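Local coordinates for antifreeze protein (PDB 3P4G) that binds ice through anchored, clathrate-like waters and, as a hyperactive antifreeze protein, depends on calcium ions bound along its right-handed beta-helix, at residues A[132-137]-A[141-146]; A[160-165]-A[170-175]. All coordinates share one frame; numbering follows the deposited sequence. Where two conformers were deposited one is given.

Contact 1 (A[132-137]-A[141-146]). With CA (calcium ion), chain I; CA (calcium ion), chain J.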
# COMPACT_ATOMS: atom_id res chain seq x y z
N GLY A 132 14.35 -1.97 -1.33
CA GLY A 132 14.47 -3.15 -2.22
C GLY A 132 13.04 -3.57 -2.53
O GLY A 132 12.11 -3.11 -1.85
N ASP A 133 12.85 -4.41 -3.53
CA ASP A 133 11.51 -4.81 -3.93
C ASP A 133 10.99 -5.88 -3.01
O ASP A 133 11.65 -6.88 -2.81
CB ASP A 133 11.50 -5.41 -5.35
CG ASP A 133 11.81 -4.38 -6.42
OD1 ASP A 133 11.76 -3.14 -6.19
OD2 ASP A 133 12.12 -4.82 -7.53
N LEU A 134 9.82 -5.64 -2.46
CA LEU A 134 9.17 -6.64 -1.63
C LEU A 134 8.04 -7.35 -2.34
O LEU A 134 7.18 -6.71 -3.03
CB LEU A 134 8.62 -5.94 -0.36
CG LEU A 134 8.10 -6.92 0.72
CD1 LEU A 134 8.29 -6.26 2.07
CD2 LEU A 134 6.66 -7.17 0.62
N ASP A 135 7.99 -8.68 -2.17
CA ASP A 135 6.84 -9.44 -2.67
C ASP A 135 6.27 -10.28 -1.54
O ASP A 135 6.97 -11.14 -1.00
CB ASP A 135 7.25 -10.36 -3.84
CG ASP A 135 6.05 -10.84 -4.63
OD1 ASP A 135 5.98 -10.70 -5.90
OD2 ASP A 135 5.09 -11.25 -4.00
N ALA A 136 5.02 -10.01 -1.14
CA ALA A 136 4.44 -10.77 -0.02
C ALA A 136 3.91 -12.11 -0.51
O ALA A 136 3.58 -13.01 0.29
CB ALA A 136 3.32 -9.97 0.66
N GLY A 137 3.81 -12.26 -1.84
CA GLY A 137 3.41 -13.53 -2.45
C GLY A 137 1.94 -13.91 -2.27
O GLY A 137 1.08 -13.07 -1.85
N ASP A 141 -1.41 -11.70 3.49
CA ASP A 141 -0.21 -11.19 4.16
C ASP A 141 -0.43 -9.86 4.86
O ASP A 141 -1.20 -8.99 4.40
CB ASP A 141 0.89 -11.04 3.14
CG ASP A 141 1.13 -12.34 2.35
OD1 ASP A 141 1.63 -13.36 2.92
OD2 ASP A 141 0.91 -12.33 1.12
N ASN A 142 0.29 -9.71 5.96
CA ASN A 142 0.35 -8.45 6.69
C ASN A 142 1.72 -7.85 6.47
O ASN A 142 2.74 -8.55 6.71
CB ASN A 142 0.14 -8.67 8.16
CG ASN A 142 -0.32 -7.40 8.86
OD1 ASN A 142 -1.50 -7.05 8.81
ND2 ASN A 142 0.64 -6.64 9.44
N ILE A 143 1.76 -6.61 5.92
CA ILE A 143 3.03 -5.88 5.69
C ILE A 143 2.99 -4.53 6.45
O ILE A 143 2.04 -3.73 6.29
CB ILE A 143 3.32 -5.63 4.19
CG1 ILE A 143 3.30 -6.96 3.39
CG2 ILE A 143 4.66 -4.94 3.99
CD1 ILE A 143 1.99 -7.15 2.66
N GLN A 144 4.01 -4.29 7.27
CA GLN A 144 4.09 -3.02 7.94
C GLN A 144 5.49 -2.46 7.66
O GLN A 144 6.51 -3.15 7.87
CB GLN A 144 3.94 -3.22 9.43
CG GLN A 144 4.01 -1.90 10.17
CD GLN A 144 3.40 -1.89 11.55
OE1 GLN A 144 2.34 -2.50 11.81
NE2 GLN A 144 4.06 -1.17 12.48
N ILE A 145 5.51 -1.23 7.18
CA ILE A 145 6.76 -0.50 6.83
C ILE A 145 6.73 0.77 7.63
O ILE A 145 5.84 1.61 7.41
CB ILE A 145 6.83 -0.16 5.29
CG1 ILE A 145 6.53 -1.34 4.38
CG2 ILE A 145 8.21 0.58 4.91
CD1 ILE A 145 7.50 -2.57 4.49
N GLY A 146 7.69 0.96 8.54
CA GLY A 146 7.68 2.10 9.45
C GLY A 146 8.00 3.39 8.71
O GLY A 146 7.43 4.43 9.02
CA CA I . 2.49 -14.81 1.38
CA CA J . -0.59 -11.93 -0.59
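The carboxylate of Asp141 has Ala136 over one face, and a calcium ion at each of its oxygens. Ala136 CB lies over that face, 3.4 Å from Asp141 OD2, and Ala136 O approaches it obliquely from the oxygen end. The two calciums lie off the carboxylate plane on opposite sides, the ion at Asp141 OD2 the farther. One is gripped by Asp141 OD1 at 2.3 Å and by Ala136 O; the other is held by Asp141 OD2 and, at 2.4 Å, by Gly137 O. Asp141 CG stands beside its own backbone N and anti to the carbonyl carbon (chi1 -53°), which carries the group across to the 132-137 segment. There a second carboxylate shapes the turn: Asp135 OD2 accepts from Gly137 N at 2.7 Å in an Asx turn, next to the two carbonyls that bind metal. Gly118, Gly120, Asp122 and Thr138 complete the first calcium site; Asp139, Ala155, Thr157 and Asp160 complete the second.

Behind the metals the contact turns apolar. Ile143 CD1 meets Ala136 CB at 3.7 Å, while Leu134 CD1 approaches Ile143 CG2 more loosely, at 4.3 Å. Leu134 also rests on Val124 and Ile126 of the preceding coil. The touching parts of the segments run nearly antiparallel, 171° apart, as facing walls of one beta-helical coil, with side chains meeting between them.

Ala136 O and Asp141 OD2 are only 2.9 Å apart, a separation at which two acceptors would probably repel without the metals. Calcium thus appears to turn a cluster of oxygens into a clasp that closes the coil.

Contact 2 (A[160-165]-A[170-175]). With CA (calcium ion), chain K; CA (calcium ion), chain J; CA (calcium ion), chain L.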
# COMPACT_ATOMS: atom_id res chain seq x y z
N ASP A 160 -4.65 -8.85 1.55
CA ASP A 160 -3.42 -8.34 2.20
C ASP A 160 -3.68 -7.03 2.91
O ASP A 160 -4.51 -6.20 2.49
CB ASP A 160 -2.32 -8.14 1.13
CG ASP A 160 -2.07 -9.44 0.30
OD1 ASP A 160 -1.64 -10.48 0.86
OD2 ASP A 160 -2.29 -9.44 -0.93
N ASN A 161 -2.89 -6.80 3.94
CA ASN A 161 -2.98 -5.57 4.71
C ASN A 161 -1.60 -4.92 4.70
O ASN A 161 -0.60 -5.58 5.06
CB ASN A 161 -3.39 -5.86 6.14
CG ASN A 161 -3.57 -4.57 6.93
OD1 ASN A 161 -4.38 -3.74 6.56
ND2 ASN A 161 -2.78 -4.35 7.99
N LEU A 162 -1.55 -3.68 4.21
CA LEU A 162 -0.30 -2.91 4.10
C LEU A 162 -0.45 -1.62 4.92
O LEU A 162 -1.36 -0.83 4.65
CB LEU A 162 -0.00 -2.60 2.64
CG LEU A 162 1.19 -1.65 2.41
CD1 LEU A 162 2.48 -2.20 3.05
CD2 LEU A 162 1.35 -1.46 0.90
N ILE A 163 0.44 -1.42 5.90
CA ILE A 163 0.43 -0.19 6.69
C ILE A 163 1.84 0.43 6.55
O ILE A 163 2.84 -0.25 6.83
CB ILE A 163 0.19 -0.42 8.21
CG1 ILE A 163 -1.16 -1.02 8.52
CG2 ILE A 163 0.27 0.93 8.96
CD1 ILE A 163 -1.47 -1.06 10.07
N ILE A 164 1.89 1.64 5.99
CA ILE A 164 3.16 2.42 5.75
C ILE A 164 3.15 3.63 6.64
O ILE A 164 2.22 4.42 6.61
CB ILE A 164 3.16 2.87 4.31
CG1 ILE A 164 3.16 1.61 3.49
CG2 ILE A 164 4.39 3.85 4.00
CD1 ILE A 164 2.68 1.83 2.04
N GLY A 165 4.23 3.81 7.40
CA GLY A 165 4.28 4.98 8.28
C GLY A 165 4.44 6.31 7.57
O GLY A 165 3.87 7.31 7.96
N GLY A 170 7.66 4.57 -4.46
CA GLY A 170 7.66 3.47 -5.42
C GLY A 170 6.26 3.06 -5.87
O GLY A 170 5.30 3.87 -5.79
N ILE A 171 6.15 1.85 -6.42
CA ILE A 171 4.87 1.37 -6.94
C ILE A 171 4.35 0.23 -6.05
O ILE A 171 4.99 -0.84 -5.97
CB ILE A 171 5.00 0.89 -8.43
CG1 ILE A 171 5.34 2.09 -9.33
CG2 ILE A 171 3.68 0.33 -8.89
CD1 ILE A 171 5.81 1.77 -10.71
N VAL A 172 3.22 0.48 -5.38
CA VAL A 172 2.53 -0.52 -4.55
C VAL A 172 1.41 -1.16 -5.39
O VAL A 172 0.58 -0.45 -5.98
CB VAL A 172 1.91 0.16 -3.30
CG1 VAL A 172 0.98 -0.78 -2.52
CG2 VAL A 172 3.00 0.68 -2.38
N ASN A 173 1.44 -2.49 -5.46
CA ASN A 173 0.41 -3.23 -6.16
C ASN A 173 -0.14 -4.29 -5.21
O ASN A 173 0.56 -5.22 -4.83
CB ASN A 173 0.91 -3.93 -7.37
CG ASN A 173 -0.23 -4.27 -8.33
OD1 ASN A 173 -1.27 -4.98 -8.00
ND2 ASN A 173 -0.12 -3.65 -9.50
N MET A 174 -1.38 -4.12 -4.85
CA MET A 174 -1.96 -5.01 -3.86
C MET A 174 -2.50 -6.27 -4.43
O MET A 174 -2.82 -7.21 -3.67
CB MET A 174 -3.03 -4.25 -3.06
CG MET A 174 -2.46 -3.04 -2.29
SD MET A 174 -1.12 -3.45 -1.12
CE MET A 174 -1.99 -4.45 0.13
N GLY A 175 -2.60 -6.33 -5.75
CA GLY A 175 -2.94 -7.59 -6.42
C GLY A 175 -4.39 -8.01 -6.20
O GLY A 175 -5.25 -7.20 -5.76
CA CA K . -3.90 -8.97 -2.60
CA CA J . -0.59 -11.93 -0.59
CA CA L . -7.06 -6.04 -4.51
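Met174 curls across Leu162, and with Val172 it forms the tightly packed part of the contact. Its chain bends at both chi2 (-58°) and chi3 (-67°), bringing the terminal methyl CE to 3.7 Å from Leu162 CB and to 3.8 Å from Asp160 CB. Met174 SD lies alongside Leu162 CD2, also at 3.8 Å. Two residues earlier, on strand 171-173, Val172 reaches toward Leu162, tip to tip, with Val172 CG1 3.5 Å from Leu162 CD2. Leu153 and Val193, from the coils before and after, pack against Leu162 and Val172 respectively.

At the metal end Asp160 OD2 and Met174 O are joined through one calcium, which Met174 O binds at 2.3 Å. The loose side begins at Ile164, whose CD1 comes no nearer than 4.6 Å to Val172 CG2. Asn161 and Asn173 point away from the facing strand, and Ile171 is exposed. Asn173 instead works within its own turn: Gly175 N donates to a lone pair of Asn173 OD1, lying in the plane of the amide carbonyl, as an Asx turn. Gly175 O then binds a further calcium.

An alanine in place of Met174 removes the sulfur and its methyl, and would probably open a gap beside Leu162 CB and Asp160 CB, which the methyl covers. With OD1 on one calcium and OD2 on another, the Asp160 carboxylate is fixed at both oxygens, its charge probably offset by the ions, directly beside an oil-like core.

Contacts 1 and 2 pair the same two walls of the right-handed beta-helix in opposite chain order: contact 1 across the calcium-binding turn, contact 2, later in the chain, across the turn at the other end. Their centres are 7 Å apart. Strands 142-145 and 161-164 are parallel neighbours, joined by a probable hydrogen bond from Ile143 N to Asn161 O at 2.7 Å. On the facing wall, 134-135 and 171-173 flank strand 153-154, which also lies between the contacts along the chain. One calcium takes Gly137 and Asp141 from contact 1 and Asp160 from contact 2. Repeated coil after coil, this sharing makes a row of ions that ties each turn to the next, consistent with a calcium-dependent fold.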